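PDB 2QJX: protein BIM1 from Saccharomyces cerevisiae, which binds microtubules at their plus ends, the piece described here being its calponin homology domain. Local coordinates for residues 37-42 / 100-105; 45-50 / 73-78. One frame throughout, in Å; residues are numbered along the deposited sequence.

Contact 1: residues 37-42 / 100-105; sequences AAYCQI and EFLQWL
Tyr39 sets its CG anti to the carbonyl carbon, beside the backbone N, and Phe101 turns its CG anti to the backbone N (chi1 -165°), and these two torsions bring the rings together between the helices that carry them. The result is an edge-to-face pair: the edge of Phe101 points at the face of Tyr39, with centroids 4.8 Å apart and planes at 72°. Phe101 CD2 sits over the middle of the tyrosine ring and comes within 3.5 Å of Tyr39 CE1. Leu105 reaches the same ring with one methyl, its CD1 lying 3.2 Å from Tyr39 CD2, a tight approach for two carbons. At the ring's edge, near its plane, is Leu102 CD1. Leu102 CD1 also meets Ile42 CD1 at 3.9 Å, and Ile42 CD1 is 4.2 Å from Leu105 CD1, so branched aliphatic side chains fill the space beside the aromatic pair. All five residues are buried, and no hydrogen bond crosses between the segments. Tyrosine suits its place because its ring packs like a phenylalanine while its hydroxyl, carried to the far end, is hydrogen-bonded to Asn98 OD1 near the start of helix 95-112. Leu72 of helix 62-78 touches the side chains of both Tyr39 and Phe101; from helix 12-23, Leu15 packs on Leu102 and Leu19 on Ile42. The two segments run nearly parallel, at 11°, with axes 11.2 Å apart, a spacing that large side chains from both helices bridge. Parallel helices joined through such an apolar centre are characteristic of the all-helical calponin homology fold.

Contact 2: residues 45-50 / 73-78; sequences SIYGDL and QSCFSR
Asp49 and Arg78 form a bidentate salt bridge at the surface of the calponin homology domain, tying the turn after helix 37-47 to the last residue of helix 62-78. Arginine grips side-on, through NE and one terminal nitrogen. Arg78 NE donates to Asp49 OD2 at 2.8 Å, and Arg78 NH2 donates to Asp49 OD1 at 3.1 Å with a nearly straight N-H...O angle of 169°. Both oxygens lie close to the guanidinium plane, but the donors meet them from above the carboxylate plane, the two flat groups being 67° apart. A bend at chi3 (62°) turns the otherwise extended arginine chain so that this edge faces the acid. Asp49 OD1 is also hydrogen-bonded to His79 NE2, which gives that oxygen two partners. Replacing Asp49 with an alanine would probably leave the Arg78 guanidinium without its countercharge and freer to turn, and His79 NE2 without this partner. Gly48, with positive phi, ends the helical run; lacking a side chain, it adopts that conformation readily. Just beyond, the backbone N of Leu50 is satisfied by Asp44 OD1. Tyr47 also stacks its ring on His79, while its hydroxyl is bonded to His108 NE2 of helix 95-112. Beneath the charged pair the packing turns apolar. Cysteine is small enough to lie against a leucine here, and Cys75 SG also makes an oblique sulfur-aromatic contact with the Tyr47 ring. Leu50 lays both methyls against Cys75: Leu50 CD1 lies 3.8 Å from Cys75 CB, and Leu50 CD2 rests 3.7 Å from Cys75 SG.

How the contacts relate
Helix 37-47 serves both contacts: its first turns pack on helix 95-112 in contact 1, and its last turn and the loop beyond meet the end of helix 62-78 in contact 2. Contact 1 lies about 4 Å from the centre of the chain, measured centre to centre, and relies on rings and aliphatic branches. Contact 2, with its centre about 11 Å from the centre of the chain, is partly buried and adds a solvent-facing charged pair to a small apolar patch. The two adjoin: Phe76 packs against Phe101 and Trp104, and Leu50 against the backbone of Cys40. Hydrophobic packing thus passes outward into ionic pairing within one domain.

Contact 1: residues 37-42 / 100-105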
# COMPACT_ATOMS: atom_id res chain seq x y z
N ALA A 37 2.60 -4.49 -0.91
CA ALA A 37 2.42 -4.03 -2.28
C ALA A 37 1.34 -2.95 -2.41
O ALA A 37 1.56 -1.90 -3.01
CB ALA A 37 2.10 -5.23 -3.18
N ALA A 38 0.16 -3.21 -1.84
CA ALA A 38 -0.93 -2.25 -1.90
C ALA A 38 -0.55 -0.94 -1.23
O ALA A 38 -0.89 0.14 -1.72
CB ALA A 38 -2.19 -2.84 -1.25
N TYR A 39 0.14 -1.02 -0.09
CA TYR A 39 0.56 0.18 0.63
C TYR A 39 1.41 1.06 -0.29
O TYR A 39 1.23 2.28 -0.35
CB TYR A 39 1.37 -0.19 1.87
CG TYR A 39 0.59 -0.96 2.92
CD1 TYR A 39 1.24 -1.78 3.84
CD2 TYR A 39 -0.81 -0.88 2.99
CE1 TYR A 39 0.54 -2.50 4.80
CE2 TYR A 39 -1.52 -1.59 3.95
CZ TYR A 39 -0.85 -2.40 4.85
OH TYR A 39 -1.55 -3.12 5.79
N CYS A 40 2.35 0.43 -0.98
CA CYS A 40 3.22 1.15 -1.90
C CYS A 40 2.40 1.86 -2.96
O CYS A 40 2.64 3.04 -3.24
CB CYS A 40 4.19 0.20 -2.61
SG CYS A 40 5.59 -0.33 -1.60
N GLN A 41 1.46 1.16 -3.57
CA GLN A 41 0.67 1.78 -4.63
C GLN A 41 -0.28 2.86 -4.14
O GLN A 41 -0.62 3.77 -4.89
CB GLN A 41 -0.09 0.75 -5.46
CG GLN A 41 -0.80 1.41 -6.64
CD GLN A 41 -1.06 0.49 -7.80
OE1 GLN A 41 -1.39 -0.69 -7.61
NE2 GLN A 41 -0.93 1.01 -9.01
N ILE A 42 -0.73 2.77 -2.89
CA ILE A 42 -1.60 3.83 -2.39
C ILE A 42 -0.73 5.09 -2.37
O ILE A 42 -1.16 6.17 -2.77
CB ILE A 42 -2.10 3.55 -0.96
CG1 ILE A 42 -3.12 2.41 -0.99
CG2 ILE A 42 -2.76 4.81 -0.38
CD1 ILE A 42 -3.69 2.08 0.37
N GLU A 100 -4.97 -1.26 11.14
CA GLU A 100 -4.61 0.07 11.62
C GLU A 100 -3.79 0.88 10.62
O GLU A 100 -4.01 2.08 10.46
CB GLU A 100 -3.83 -0.04 12.94
CG GLU A 100 -4.68 -0.48 14.12
CD GLU A 100 -3.88 -0.65 15.40
OE1 GLU A 100 -3.01 0.20 15.68
OE2 GLU A 100 -4.13 -1.63 16.13
N PHE A 101 -2.85 0.23 9.95
CA PHE A 101 -2.03 0.95 8.98
C PHE A 101 -2.87 1.37 7.77
O PHE A 101 -2.72 2.48 7.27
CB PHE A 101 -0.85 0.06 8.53
CG PHE A 101 0.23 0.82 7.82
CD1 PHE A 101 0.97 1.80 8.49
CD2 PHE A 101 0.51 0.57 6.48
CE1 PHE A 101 1.97 2.52 7.83
CE2 PHE A 101 1.51 1.29 5.82
CZ PHE A 101 2.24 2.26 6.50
N LEU A 102 -3.75 0.49 7.32
CA LEU A 102 -4.61 0.81 6.18
C LEU A 102 -5.55 1.95 6.54
O LEU A 102 -5.85 2.81 5.70
CB LEU A 102 -5.41 -0.42 5.74
CG LEU A 102 -6.29 -0.23 4.50
CD1 LEU A 102 -5.42 0.16 3.31
CD2 LEU A 102 -7.04 -1.52 4.21
N GLN A 103 -6.03 1.97 7.78
CA GLN A 103 -6.92 3.04 8.21
C GLN A 103 -6.19 4.37 8.10
O GLN A 103 -6.74 5.34 7.58
CB GLN A 103 -7.39 2.84 9.66
CG GLN A 103 -8.23 1.58 9.87
CD GLN A 103 -8.64 1.39 11.32
OE1 GLN A 103 -7.83 1.56 12.23
NE2 GLN A 103 -9.90 1.03 11.53
N TRP A 104 -4.94 4.42 8.57
CA TRP A 104 -4.18 5.65 8.48
C TRP A 104 -3.89 6.03 7.03
O TRP A 104 -3.97 7.20 6.65
CB TRP A 104 -2.84 5.54 9.22
CG TRP A 104 -2.01 6.79 9.07
CD1 TRP A 104 -2.07 7.92 9.84
CD2 TRP A 104 -1.03 7.05 8.05
NE1 TRP A 104 -1.20 8.87 9.36
CE2 TRP A 104 -0.55 8.36 8.26
CE3 TRP A 104 -0.52 6.30 6.99
CZ2 TRP A 104 0.43 8.94 7.44
CZ3 TRP A 104 0.45 6.88 6.16
CH2 TRP A 104 0.91 8.19 6.40
N LEU A 105 -3.55 5.04 6.21
CA LEU A 105 -3.26 5.31 4.81
C LEU A 105 -4.45 5.94 4.11
O LEU A 105 -4.31 6.89 3.34
CB LEU A 105 -2.84 4.03 4.08
CG LEU A 105 -1.40 3.60 4.33
CD1 LEU A 105 -1.16 2.22 3.76
CD2 LEU A 105 -0.46 4.60 3.68

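Contact 2: residues 45-50 / 73-78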
# COMPACT_ATOMS: atom_id res chain seq x y z
N SER A 45 -0.37 6.51 -5.82
CA SER A 45 -1.52 7.27 -6.30
C SER A 45 -1.46 8.72 -5.81
O SER A 45 -1.94 9.64 -6.47
CB SER A 45 -2.84 6.63 -5.84
OG SER A 45 -3.00 6.74 -4.44
N ILE A 46 -0.84 8.92 -4.64
CA ILE A 46 -0.71 10.26 -4.06
C ILE A 46 0.52 11.03 -4.54
O ILE A 46 0.43 12.21 -4.89
CB ILE A 46 -0.63 10.20 -2.52
CG1 ILE A 46 -1.86 9.49 -1.95
CG2 ILE A 46 -0.52 11.61 -1.96
CD1 ILE A 46 -1.79 9.23 -0.45
N TYR A 47 1.68 10.37 -4.56
CA TYR A 47 2.92 11.03 -4.95
C TYR A 47 3.41 10.74 -6.36
O TYR A 47 4.11 11.55 -6.96
CB TYR A 47 4.02 10.71 -3.94
CG TYR A 47 3.65 11.14 -2.54
CD1 TYR A 47 3.00 10.27 -1.67
CD2 TYR A 47 3.89 12.45 -2.11
CE1 TYR A 47 2.60 10.68 -0.41
CE2 TYR A 47 3.49 12.87 -0.85
CZ TYR A 47 2.84 11.99 -0.00
OH TYR A 47 2.42 12.41 1.23
N GLY A 48 3.05 9.57 -6.88
CA GLY A 48 3.43 9.18 -8.22
C GLY A 48 4.90 9.04 -8.53
O GLY A 48 5.28 9.11 -9.69
N ASP A 49 5.74 8.85 -7.51
CA ASP A 49 7.17 8.70 -7.76
C ASP A 49 7.73 7.41 -7.18
O ASP A 49 8.93 7.30 -6.94
CB ASP A 49 7.94 9.92 -7.22
CG ASP A 49 7.94 10.02 -5.70
OD1 ASP A 49 7.22 9.25 -5.04
OD2 ASP A 49 8.68 10.87 -5.17
N LEU A 50 6.85 6.44 -6.95
CA LEU A 50 7.25 5.14 -6.42
C LEU A 50 7.79 4.28 -7.56
O LEU A 50 7.33 4.37 -8.69
CB LEU A 50 6.04 4.43 -5.80
CG LEU A 50 5.54 4.81 -4.40
CD1 LEU A 50 6.49 4.22 -3.37
CD2 LEU A 50 5.43 6.32 -4.26
N GLN A 73 9.16 2.49 2.99
CA GLN A 73 9.90 3.29 3.95
C GLN A 73 10.67 4.41 3.26
O GLN A 73 10.73 5.53 3.77
CB GLN A 73 10.85 2.41 4.77
CG GLN A 73 10.14 1.70 5.91
CD GLN A 73 11.05 0.73 6.65
OE1 GLN A 73 11.05 0.68 7.88
NE2 GLN A 73 11.80 -0.06 5.90
N SER A 74 11.25 4.11 2.10
CA SER A 74 12.00 5.11 1.34
C SER A 74 11.09 6.24 0.88
O SER A 74 11.50 7.39 0.84
CB SER A 74 12.67 4.46 0.13
OG SER A 74 13.75 3.65 0.57
N CYS A 75 9.85 5.89 0.53
CA CYS A 75 8.88 6.89 0.11
C CYS A 75 8.58 7.82 1.29
O CYS A 75 8.57 9.05 1.13
CB CYS A 75 7.59 6.21 -0.35
SG CYS A 75 6.27 7.36 -0.79
N PHE A 76 8.33 7.25 2.46
CA PHE A 76 8.05 8.08 3.64
C PHE A 76 9.21 9.03 3.93
O PHE A 76 9.01 10.21 4.23
CB PHE A 76 7.81 7.20 4.88
CG PHE A 76 6.41 6.66 4.99
CD1 PHE A 76 5.70 6.80 6.18
CD2 PHE A 76 5.82 5.98 3.93
CE1 PHE A 76 4.41 6.27 6.31
CE2 PHE A 76 4.53 5.45 4.05
CZ PHE A 76 3.83 5.59 5.24
N SER A 77 10.43 8.50 3.85
CA SER A 77 11.62 9.30 4.11
C SER A 77 11.80 10.40 3.07
O SER A 77 12.04 11.56 3.41
CB SER A 77 12.85 8.39 4.13
OG SER A 77 14.05 9.13 4.27
N ARG A 78 11.68 10.04 1.80
CA ARG A 78 11.83 10.99 0.71
C ARG A 78 10.88 12.18 0.84
O ARG A 78 11.28 13.33 0.63
CB ARG A 78 11.60 10.29 -0.64
CG ARG A 78 11.66 11.21 -1.85
CD ARG A 78 11.71 10.45 -3.19
NE ARG A 78 10.52 9.63 -3.45
CZ ARG A 78 10.42 8.33 -3.15
NH1 ARG A 78 11.44 7.70 -2.58
NH2 ARG A 78 9.31 7.67 -3.43